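Local coordinates for protein putative glycosidase ph117-related (Bacteroides thetaiotaomicron, PDB 5A7V) that binds mannose and, as a GH130 family member, probably cleaves or phosphorolyses beta-mannosidic linkages, at residues 103-111 and 140-148. Sequence-based numbering, arbitrary orientation.
With MAN (alpha-D-mannopyranose), chain D; BMA (beta-D-mannopyranose), chain C; MAN (alpha-D-mannopyranose), chain E; SO4 (sulfate ion), chain G.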
ATOM      1  N   GLY A 103     -10.171  11.492   6.630  1.00 11.29           N
ATOM      2  CA  GLY A 103     -11.292  10.837   5.992  1.00 11.88           C
ATOM      3  C   GLY A 103     -12.476  11.713   5.637  1.00 11.78           C
ATOM      4  O   GLY A 103     -13.521  11.218   5.176  1.00 12.96           O
ATOM      5  N   HIS A 104     -12.341  13.032   5.835  1.00 11.24           N
ATOM      6  CA  HIS A 104     -13.422  13.974   5.563  1.00 12.48           C
ATOM      7  C   HIS A 104     -13.245  14.755   4.285  1.00 13.38           C
ATOM      8  O   HIS A 104     -14.035  15.671   4.019  1.00 15.55           O
ATOM      9  CB  HIS A 104     -13.594  14.947   6.749  1.00 14.61           C
ATOM     10  CG  HIS A 104     -14.101  14.281   7.981  1.00 19.08           C
ATOM     11  ND1 HIS A 104     -14.631  14.961   9.024  1.00 31.85           N
ATOM     12  CD2 HIS A 104     -14.227  12.968   8.292  1.00 23.75           C
ATOM     13  CE1 HIS A 104     -15.038  14.114   9.953  1.00 28.44           C
ATOM     14  NE2 HIS A 104     -14.740  12.906   9.557  1.00 27.46           N
ATOM     15  N   ARG A 105     -12.241  14.403   3.480  1.00 11.90           N
ATOM     16  CA  ARG A 105     -12.057  15.031   2.168  1.00 12.90           C
ATOM     17  C   ARG A 105     -12.566  14.069   1.086  1.00 12.71           C
ATOM     18  O   ARG A 105     -13.152  13.021   1.396  1.00 14.66           O
ATOM     19  CB  ARG A 105     -10.557  15.349   1.946  1.00 13.52           C
ATOM     20  CG  ARG A 105      -9.903  16.200   3.031  1.00 13.27           C
ATOM     21  CD  ARG A 105      -9.320  15.389   4.183  1.00 12.84           C
ATOM     22  NE  ARG A 105      -8.603  16.286   5.084  1.00 14.31           N
ATOM     23  CZ  ARG A 105      -7.394  16.753   4.881  1.00 13.70           C
ATOM     24  NH1 ARG A 105      -6.617  16.324   3.889  1.00 14.33           N
ATOM     25  NH2 ARG A 105      -6.906  17.694   5.720  1.00 17.22           N
ATOM     26  N   THR A 106     -12.352  14.418  -0.167  1.00 12.49           N
ATOM     27  CA  THR A 106     -12.595  13.453  -1.272  1.00 11.06           C
ATOM     28  C   THR A 106     -11.230  13.065  -1.849  1.00 10.77           C
ATOM     29  O   THR A 106     -10.408  13.955  -2.206  1.00 11.89           O
ATOM     30  CB  THR A 106     -13.483  14.075  -2.383  1.00 12.13           C
ATOM     31  OG1 THR A 106     -14.746  14.463  -1.853  1.00 14.62           O
ATOM     32  CG2 THR A 106     -13.702  13.048  -3.502  1.00 11.88           C
ATOM     33  N   SER A 107     -10.984  11.755  -1.936  1.00  9.62           N
ATOM     34  CA  SER A 107      -9.771  11.208  -2.509  1.00  9.93           C
ATOM     35  C   SER A 107      -9.996  10.853  -3.994  1.00  9.45           C
ATOM     36  O   SER A 107     -10.998  10.223  -4.367  1.00 11.22           O
ATOM     37  CB  SER A 107      -9.362   9.937  -1.747  1.00 10.19           C
ATOM     38  OG  SER A 107      -8.900  10.283  -0.416  1.00 10.68           O
ATOM     39  N   ARG A 108      -9.026  11.239  -4.794  1.00  9.73           N
ATOM     40  CA  ARG A 108      -8.977  10.957  -6.230  1.00  9.68           C
ATOM     41  C   ARG A 108      -7.527  10.599  -6.547  1.00  9.86           C
ATOM     42  O   ARG A 108      -6.605  11.057  -5.869  1.00 11.81           O
ATOM     43  CB  ARG A 108      -9.420  12.188  -7.032  1.00 10.45           C
ATOM     44  CG  ARG A 108     -10.831  12.655  -6.698  1.00 10.27           C
ATOM     45  CD  ARG A 108     -11.263  13.897  -7.471  1.00 10.89           C
ATOM     46  NE  ARG A 108     -12.593  14.365  -7.112  1.00 11.22           N
ATOM     47  CZ  ARG A 108     -12.890  15.279  -6.166  1.00 11.39           C
ATOM     48  NH1 ARG A 108     -11.925  15.722  -5.348  1.00 11.29           N
ATOM     49  NH2 ARG A 108     -14.124  15.682  -5.983  1.00 12.39           N
ATOM     50  N   LEU A 109      -7.298   9.791  -7.600  1.00  9.47           N
ATOM     51  CA  LEU A 109      -5.955   9.344  -7.903  1.00  9.22           C
ATOM     52  C   LEU A 109      -5.291  10.157  -9.002  1.00  9.95           C
ATOM     53  O   LEU A 109      -5.814  10.256 -10.128  1.00 11.61           O
ATOM     54  CB  LEU A 109      -5.950   7.864  -8.281  1.00 10.28           C
ATOM     55  CG  LEU A 109      -6.621   6.935  -7.271  1.00  9.80           C
ATOM     56  CD1 LEU A 109      -6.404   5.472  -7.725  1.00 10.96           C
ATOM     57  CD2 LEU A 109      -6.188   7.148  -5.820  1.00 10.67           C
ATOM     58  N   GLY A 110      -4.129  10.710  -8.698  1.00 10.66           N
ATOM     59  CA  GLY A 110      -3.272  11.369  -9.665  1.00 12.16           C
ATOM     60  C   GLY A 110      -2.415  10.354 -10.414  1.00 11.08           C
ATOM     61  O   GLY A 110      -2.270   9.219  -9.963  1.00 13.49           O
ATOM     62  N   TYR A 111      -1.836  10.798 -11.527  1.00 12.57           N
ATOM     63  CA  TYR A 111      -1.028   9.950 -12.418  1.00 11.91           C
ATOM     64  C   TYR A 111       0.305  10.645 -12.689  1.00 12.13           C
ATOM     65  O   TYR A 111       0.330  11.830 -13.082  1.00 13.77           O
ATOM     66  CB  TYR A 111      -1.826   9.744 -13.713  1.00 12.61           C
ATOM     67  CG  TYR A 111      -1.154   8.923 -14.770  1.00 13.62           C
ATOM     68  CD1 TYR A 111      -0.171   9.438 -15.612  1.00 14.46           C
ATOM     69  CD2 TYR A 111      -1.534   7.597 -14.957  1.00 14.22           C
ATOM     70  CE1 TYR A 111       0.395   8.620 -16.597  1.00 17.12           C
ATOM     71  CE2 TYR A 111      -0.974   6.810 -15.936  1.00 15.99           C
ATOM     72  CZ  TYR A 111       0.001   7.308 -16.731  1.00 16.95           C
ATOM     73  OH  TYR A 111       0.564   6.503 -17.689  1.00 23.04           O
ATOM     74  N   TRP A 140     -19.161   7.983  -2.786  1.00 13.54           N
ATOM     75  CA  TRP A 140     -19.455   9.409  -2.595  0.50 15.15           C
ATOM     76  C   TRP A 140     -19.843   9.646  -1.118  1.00 14.00           C
ATOM     77  O   TRP A 140     -20.700   8.933  -0.592  1.00 15.08           O
ATOM     78  CB  TRP A 140     -20.571   9.893  -3.531  0.50 17.53           C
ATOM     79  CG  TRP A 140     -20.615  11.413  -3.578  0.50 18.91           C
ATOM     80  CD1 TRP A 140     -21.613  12.196  -3.073  0.50 22.42           C
ATOM     81  CD2 TRP A 140     -19.589  12.340  -4.017  0.50 19.04           C
ATOM     82  NE1 TRP A 140     -21.301  13.525  -3.194  0.50 19.05           N
ATOM     83  CE2 TRP A 140     -20.061  13.622  -3.763  0.50 18.12           C
ATOM     84  CE3 TRP A 140     -18.414  12.230  -4.701  0.50 12.91           C
ATOM     85  CZ2 TRP A 140     -19.328  14.751  -4.094  0.50 21.06           C
ATOM     86  CZ3 TRP A 140     -17.614  13.327  -4.856  0.50 13.86           C
ATOM     87  CH2 TRP A 140     -18.100  14.560  -4.647  0.50 19.63           C
ATOM     88  N   PRO A 141     -19.233  10.625  -0.445  1.00 14.14           N
ATOM     89  CA  PRO A 141     -18.304  11.641  -0.948  1.00 13.79           C
ATOM     90  C   PRO A 141     -16.818  11.412  -0.726  1.00 13.62           C
ATOM     91  O   PRO A 141     -15.997  12.264  -1.093  1.00 16.70           O
ATOM     92  CB  PRO A 141     -18.715  12.858  -0.159  1.00 15.61           C
ATOM     93  CG  PRO A 141     -19.046  12.277   1.176  1.00 18.15           C
ATOM     94  CD  PRO A 141     -19.711  10.952   0.898  1.00 18.16           C
ATOM     95  N   GLY A 142     -16.454  10.290  -0.130  1.00 12.52           N
ATOM     96  CA  GLY A 142     -15.078  10.087   0.270  1.00 12.50           C
ATOM     97  C   GLY A 142     -14.122   9.732  -0.852  1.00 11.00           C
ATOM     98  O   GLY A 142     -12.921   9.962  -0.796  1.00 11.96           O
ATOM     99  N   GLY A 143     -14.658   9.127  -1.921  1.00 12.17           N
ATOM    100  CA  GLY A 143     -13.844   8.794  -3.107  1.00 11.74           C
ATOM    101  C   GLY A 143     -13.106   7.478  -3.022  1.00 10.18           C
ATOM    102  O   GLY A 143     -13.623   6.495  -2.458  1.00 11.48           O
ATOM    103  N   CYS A 144     -11.933   7.467  -3.645  1.00  9.87           N
ATOM    104  CA  CYS A 144     -11.201   6.244  -3.996  1.00  9.86           C
ATOM    105  C   CYS A 144      -9.812   6.394  -3.404  1.00 10.02           C
ATOM    106  O   CYS A 144      -9.052   7.278  -3.792  1.00 11.09           O
ATOM    107  CB  CYS A 144     -11.144   6.090  -5.523  1.00 11.15           C
ATOM    108  SG  CYS A 144     -12.762   6.258  -6.315  1.00 13.49           S
ATOM    109  N   GLU A 145      -9.484   5.521  -2.445  1.00  9.54           N
ATOM    110  CA  GLU A 145      -8.302   5.692  -1.590  1.00  9.42           C
ATOM    111  C   GLU A 145      -7.300   4.556  -1.746  1.00  9.66           C
ATOM    112  O   GLU A 145      -7.673   3.408  -2.062  1.00  9.53           O
ATOM    113  CB  GLU A 145      -8.685   5.697  -0.101  1.00  9.60           C
ATOM    114  CG  GLU A 145      -9.794   6.647   0.255  1.00 10.08           C
ATOM    115  CD  GLU A 145     -10.285   6.529   1.678  1.00  9.55           C
ATOM    116  OE1 GLU A 145     -10.105   5.447   2.313  1.00  9.85           O
ATOM    117  OE2 GLU A 145     -10.961   7.495   2.171  1.00 11.29           O
ATOM    118  N   ASP A 146      -6.038   4.841  -1.504  1.00  8.48           N
ATOM    119  CA  ASP A 146      -5.048   3.821  -1.149  1.00  9.53           C
ATOM    120  C   ASP A 146      -4.922   2.668  -2.166  1.00  9.26           C
ATOM    121  O   ASP A 146      -5.088   1.488  -1.843  1.00 10.83           O
ATOM    122  CB  ASP A 146      -5.293   3.252   0.250  1.00  9.89           C
ATOM    123  CG  ASP A 146      -5.279   4.275   1.394  1.00 10.50           C
ATOM    124  OD1 ASP A 146      -4.928   5.433   1.167  1.00  9.94           O
ATOM    125  OD2 ASP A 146      -5.619   3.808   2.512  1.00 10.95           O
ATOM    126  N   PRO A 147      -4.596   3.035  -3.415  1.00  8.59           N
ATOM    127  CA  PRO A 147      -4.506   2.004  -4.467  1.00  8.51           C
ATOM    128  C   PRO A 147      -3.275   1.137  -4.332  1.00  8.49           C
ATOM    129  O   PRO A 147      -2.208   1.588  -3.918  1.00  9.43           O
ATOM    130  CB  PRO A 147      -4.437   2.832  -5.767  1.00  9.11           C
ATOM    131  CG  PRO A 147      -3.692   4.081  -5.315  1.00  9.24           C
ATOM    132  CD  PRO A 147      -4.252   4.367  -3.927  1.00  8.98           C
ATOM    133  N   ARG A 148      -3.409  -0.128  -4.746  1.00  7.94           N
ATOM    134  CA  ARG A 148      -2.264  -0.983  -5.009  1.00  9.00           C
ATOM    135  C   ARG A 148      -2.475  -1.557  -6.421  1.00  8.95           C
ATOM    136  O   ARG A 148      -3.608  -1.905  -6.760  1.00 10.24           O
ATOM    137  CB  ARG A 148      -2.140  -2.159  -4.056  1.00  9.74           C
ATOM    138  CG  ARG A 148      -1.591  -1.778  -2.699  1.00 12.26           C
ATOM    139  CD  ARG A 148      -2.593  -1.688  -1.708  1.00 18.09           C
ATOM    140  NE  ARG A 148      -2.130  -1.634  -0.304  1.00 12.87           N
ATOM    141  CZ  ARG A 148      -2.756  -0.878   0.560  1.00  9.85           C
ATOM    142  NH1 ARG A 148      -3.729  -0.109   0.216  1.00 11.67           N
ATOM    143  NH2 ARG A 148      -2.316  -0.835   1.810  1.00 10.48           N
TER
HETATM  144  C1  MAN D1485      -9.446   6.117   7.964  0.50 13.00           C
HETATM  145  C2  MAN D1485      -8.132   6.230   7.317  0.50 12.93           C
HETATM  146  C3  MAN D1485      -8.327   7.296   6.263  0.50 11.57           C
HETATM  147  C4  MAN D1485      -9.497   7.046   5.319  0.50 11.20           C
HETATM  148  C5  MAN D1485     -10.751   6.656   6.081  0.50 11.48           C
HETATM  149  C6  MAN D1485     -11.765   5.943   5.213  0.50 11.66           C
HETATM  150  O1  MAN D1485      -9.834   7.147   8.792  0.50 15.37           O
HETATM  151  O2  MAN D1485      -7.740   5.046   6.632  0.50 14.58           O
HETATM  152  O3  MAN D1485      -7.171   7.478   5.432  0.50 11.58           O
HETATM  153  O4  MAN D1485      -9.778   8.240   4.566  0.50 10.62           O
HETATM  154  O5  MAN D1485     -10.471   5.755   7.134  0.50 12.00           O
HETATM  155  O6  MAN D1485     -11.248   4.750   4.612  0.50 12.61           O
HETATM  156  C1  BMA C1385      -9.286   6.169   8.025  0.50 12.75           C
HETATM  157  C2  BMA C1385      -8.055   6.547   7.193  0.50 12.31           C
HETATM  158  C3  BMA C1385      -8.464   7.556   6.144  0.50 10.32           C
HETATM  159  C4  BMA C1385      -9.628   7.025   5.331  0.50 10.24           C
HETATM  160  C5  BMA C1385     -10.731   6.448   6.227  0.50 11.08           C
HETATM  161  C6  BMA C1385     -11.831   5.761   5.440  0.50 11.19           C
HETATM  162  O1  BMA C1385      -9.058   5.267   9.095  0.50 16.46           O
HETATM  163  O2  BMA C1385      -7.533   5.396   6.516  0.50 12.70           O
HETATM  164  O3  BMA C1385      -7.347   7.954   5.262  0.50  9.54           O
HETATM  165  O4  BMA C1385     -10.141   8.121   4.557  0.50 11.18           O
HETATM  166  O5  BMA C1385     -10.233   5.492   7.191  0.50 10.47           O
HETATM  167  O6  BMA C1385     -11.347   4.686   4.628  0.50 12.18           O
HETATM  168  C1  MAN E1386      -5.209   3.536   7.728  1.00 14.34           C
HETATM  169  C2  MAN E1386      -4.535   3.335   6.353  1.00 14.18           C
HETATM  170  C3  MAN E1386      -4.272   4.607   5.524  1.00 13.00           C
HETATM  171  C4  MAN E1386      -3.724   5.745   6.406  1.00 12.88           C
HETATM  172  C5  MAN E1386      -3.600   5.347   7.888  1.00 15.05           C
HETATM  173  C6  MAN E1386      -3.210   6.540   8.790  1.00 15.04           C
HETATM  174  O1  MAN E1386      -4.906   2.395   8.700  1.00 14.66           O
HETATM  175  O2  MAN E1386      -5.410   2.462   5.624  1.00 16.79           O
HETATM  176  O3  MAN E1386      -5.439   5.100   4.894  1.00 12.61           O
HETATM  177  O4  MAN E1386      -2.489   6.123   5.834  1.00 12.37           O
HETATM  178  O5  MAN E1386      -4.905   4.829   8.296  1.00 13.86           O
HETATM  179  O6  MAN E1386      -4.243   7.533   8.742  1.00 13.68           O
HETATM  180  S   SO4 G1388     -15.458  18.278   8.486  1.00 54.93           S
HETATM  181  O1  SO4 G1388     -15.990  17.329   7.438  1.00 46.56           O
HETATM  182  O2  SO4 G1388     -16.609  18.637   9.345  1.00 63.52           O
HETATM  183  O3  SO4 G1388     -14.862  19.401   7.729  1.00 37.49           O
HETATM  184  O4  SO4 G1388     -14.290  17.759   9.328  1.00 43.25           O
HETATM  185  O   HOH W   1     -11.033  10.029   1.224  1.00 11.70           O
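S107 and G143 show how two blades of a beta-propeller can be joined at a single backbone bridge. The N of S107 donates to G142 O at 2.9 Å, and S107 O receives C144 N at 3.0 Å; both bonds are nearly straight at the hydrogen. G143 CA also brings a C-H to S107 O, 3.4 Å away. One residue earlier, T106 OG1 donates to P141 O at 2.6 Å, almost in line with the carbonyl. That hydroxyl stands beside its own backbone N (chi1 -60°), which leaves CG2 to meet W140 CZ3 obliquely, in one of the two conformers of that ring, and to cover one face of the R108 guanidinium, which is salt-bridged to D96. Farther along, L109 CD1 packs 3.8 Å from P147 CB.

Strands 107-114 and 143-151 belong to different four-stranded antiparallel sheets, as expected of the five-bladed propeller of GH130 enzymes, and the axes of 107-111 and 143-148 cross at 62°. Beside the bridge, a water links S107 OG, G142 O and E145 OE2, tying the junction to the sugar site. E145 then reaches one mannose, present as alpha and beta anomers, with OE2 2.6 Å from O4 of the beta form. D146 OD2 lies 2.7 Å from O3 of the second mannose. R93, itself hydrogen-bonded to the mannose that E145 reaches, also bonds S107 OG and forms a salt bridge with D146 OD1.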